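Local coordinates for protein PlaB phospholipase (Legionella pneumophila, PDB 6ZTH) that probably hydrolyses phospholipids and binds NAD(+), at residues F193-Q198 against I289-C294. Numbering follows the deposited sequence.
Sequences FVLTGQ and IWILRC
Strand 193-197 and helix 289-294 run antiparallel, their axes at 178° and 10.3 Å apart, so that Phe193 lies level with Cys294 and Leu195 with Trp290. This is the helix-on-sheet layer of an alpha/beta-hydrolase-like domain: the strand belongs to a six-stranded parallel sheet, between strands 123-128 and 257-261, and helix 286-295 packs on one face of it, its Ile291 and Cys294 also touching Ile127 of strand 123-128. The contact illustrates how a strand meets a helix through alternate residues: Phe193 and Leu195 direct their side chains at the helix, while Val194 between them turns to the other face of the sheet. On the helix, Trp290 and Cys294 are one turn apart, joined by the backbone hydrogen bond from Cys294 N to Trp290 O, so that both turn their CB atoms toward the strand. Cys294 sits over one face of the Phe193 ring. Its CB makes a CH-pi contact 3.6 Å from the ring centroid and only 7° off the normal, while SG leans toward the CG-CD2 side in a sulfur-aromatic contact, 3.9 Å from the centroid. The cysteine's chi1 of -57° sets SG anti to its carbonyl carbon, and from there the sulfur also reaches Leu195, whose CD1 lies 3.9 Å from SG. Tyr303 and Leu306 also pack on Phe193, and Leu310 on Leu195, which ties helix 300-320 into the same buried apolar layer. Ile291 contributes less: its CB points away from the strand, and its CG1 comes no nearer than 4.4 Å to Leu195 CD1. The side chains of Leu195 and Trp290 cross at about a right angle, and the indole leads away from the strand, leaving the methylene to make the touch, with Trp290 CB 3.6 Å from Leu195 CD1.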
loop_
_atom_site.group_PDB
_atom_site.type_symbol
_atom_site.label_atom_id
_atom_site.label_comp_id
_atom_site.label_asym_id
_atom_site.label_seq_id
_atom_site.Cartn_x
_atom_site.Cartn_y
_atom_site.Cartn_z
ATOM N N PHE D 193 25.015 -21.694 -25.169
ATOM C CA PHE D 193 23.908 -22.282 -25.908
ATOM C C PHE D 193 22.595 -22.044 -25.176
ATOM O O PHE D 193 22.559 -21.930 -23.948
ATOM C CB PHE D 193 24.106 -23.792 -26.110
ATOM C CG PHE D 193 25.455 -24.164 -26.653
ATOM C CD1 PHE D 193 26.522 -24.392 -25.801
ATOM C CD2 PHE D 193 25.654 -24.292 -28.017
ATOM C CE1 PHE D 193 27.765 -24.736 -26.301
ATOM C CE2 PHE D 193 26.893 -24.636 -28.522
ATOM C CZ PHE D 193 27.949 -24.859 -27.663
ATOM N N VAL D 194 21.513 -21.983 -25.952
ATOM C CA VAL D 194 20.149 -21.921 -25.434
ATOM C C VAL D 194 19.348 -22.995 -26.161
ATOM O O VAL D 194 19.125 -22.891 -27.373
ATOM C CB VAL D 194 19.508 -20.542 -25.632
ATOM C CG1 VAL D 194 18.020 -20.613 -25.345
ATOM C CG2 VAL D 194 20.163 -19.510 -24.739
ATOM N N LEU D 195 18.911 -24.017 -25.426
ATOM C CA LEU D 195 18.148 -25.136 -25.977
ATOM C C LEU D 195 16.847 -25.264 -25.191
ATOM O O LEU D 195 16.847 -25.794 -24.077
ATOM C CB LEU D 195 18.943 -26.437 -25.896
ATOM C CG LEU D 195 20.095 -26.662 -26.870
ATOM C CD1 LEU D 195 20.753 -27.999 -26.557
ATOM C CD2 LEU D 195 19.619 -26.618 -28.305
ATOM N N THR D 196 15.737 -24.817 -25.774
ATOM C CA THR D 196 14.449 -24.790 -25.096
ATOM C C THR D 196 13.420 -25.629 -25.847
ATOM O O THR D 196 13.666 -26.127 -26.949
ATOM C CB THR D 196 13.951 -23.340 -24.945
ATOM O OG1 THR D 196 12.967 -23.267 -23.905
ATOM C CG2 THR D 196 13.350 -22.829 -26.257
ATOM N N GLY D 197 12.248 -25.784 -25.218
ATOM C CA GLY D 197 11.115 -26.421 -25.851
ATOM C C GLY D 197 9.871 -25.561 -25.702
ATOM O O GLY D 197 9.864 -24.565 -24.973
ATOM N N GLN D 198 8.808 -25.968 -26.404
ATOM C CA GLN D 198 7.575 -25.188 -26.412
ATOM C C GLN D 198 6.339 -26.063 -26.235
ATOM O O GLN D 198 5.241 -25.683 -26.664
ATOM C CB GLN D 198 7.451 -24.375 -27.707
ATOM C CG GLN D 198 7.142 -25.192 -28.956
ATOM C CD GLN D 198 6.734 -24.318 -30.127
ATOM O OE1 GLN D 198 7.357 -23.289 -30.391
ATOM N NE2 GLN D 198 5.682 -24.719 -30.830
ATOM N N ILE D 289 20.617 -35.562 -27.099
ATOM C CA ILE D 289 21.327 -35.564 -28.374
ATOM C C ILE D 289 22.069 -34.246 -28.569
ATOM O O ILE D 289 23.262 -34.225 -28.894
ATOM C CB ILE D 289 20.350 -35.829 -29.533
ATOM C CG1 ILE D 289 19.756 -37.236 -29.431
ATOM C CG2 ILE D 289 21.050 -35.650 -30.876
ATOM C CD1 ILE D 289 18.491 -37.429 -30.249
ATOM N N TRP D 290 21.372 -33.126 -28.369
ATOM C CA TRP D 290 21.951 -31.824 -28.678
ATOM C C TRP D 290 22.920 -31.353 -27.603
ATOM O O TRP D 290 23.918 -30.697 -27.923
ATOM C CB TRP D 290 20.837 -30.798 -28.886
ATOM C CG TRP D 290 20.272 -30.848 -30.272
ATOM C CD1 TRP D 290 18.981 -31.110 -30.627
ATOM C CD2 TRP D 290 20.990 -30.643 -31.493
ATOM N NE1 TRP D 290 18.851 -31.077 -31.996
ATOM C CE2 TRP D 290 20.071 -30.792 -32.549
ATOM C CE3 TRP D 290 22.322 -30.347 -31.796
ATOM C CZ2 TRP D 290 20.442 -30.652 -33.885
ATOM C CZ3 TRP D 290 22.686 -30.212 -33.122
ATOM C CH2 TRP D 290 21.750 -30.362 -34.149
ATOM N N ILE D 291 22.654 -31.671 -26.335
ATOM C CA ILE D 291 23.624 -31.361 -25.289
ATOM C C ILE D 291 24.947 -32.049 -25.589
ATOM O O ILE D 291 26.021 -31.447 -25.470
ATOM C CB ILE D 291 23.075 -31.767 -23.910
ATOM C CG1 ILE D 291 22.190 -30.654 -23.354
ATOM C CG2 ILE D 291 24.212 -32.064 -22.940
ATOM C CD1 ILE D 291 21.141 -31.140 -22.394
ATOM N N LEU D 292 24.894 -33.323 -25.982
ATOM C CA LEU D 292 26.119 -34.032 -26.333
ATOM C C LEU D 292 26.824 -33.360 -27.500
ATOM O O LEU D 292 28.058 -33.355 -27.561
ATOM C CB LEU D 292 25.807 -35.489 -26.661
ATOM C CG LEU D 292 26.983 -36.465 -26.721
ATOM C CD1 LEU D 292 28.066 -36.132 -25.715
ATOM C CD2 LEU D 292 26.483 -37.881 -26.492
ATOM N N ARG D 293 26.062 -32.783 -28.433
ATOM C CA ARG D 293 26.676 -32.073 -29.549
ATOM C C ARG D 293 27.302 -30.761 -29.087
ATOM O O ARG D 293 28.420 -30.425 -29.497
ATOM C CB ARG D 293 25.641 -31.821 -30.649
ATOM C CG ARG D 293 25.334 -33.043 -31.525
ATOM C CD ARG D 293 26.232 -33.165 -32.772
ATOM N NE ARG D 293 26.507 -31.893 -33.435
ATOM C CZ ARG D 293 26.843 -31.763 -34.717
ATOM N NH1 ARG D 293 26.944 -32.831 -35.500
ATOM N NH2 ARG D 293 27.079 -30.559 -35.219
ATOM N N CYS D 294 26.603 -30.008 -28.232
ATOM C CA CYS D 294 27.165 -28.762 -27.720
ATOM C C CYS D 294 28.481 -29.014 -26.995
ATOM O O CYS D 294 29.477 -28.316 -27.222
ATOM C CB CYS D 294 26.176 -28.072 -26.778
ATOM S SG CYS D 294 24.557 -27.692 -27.477
#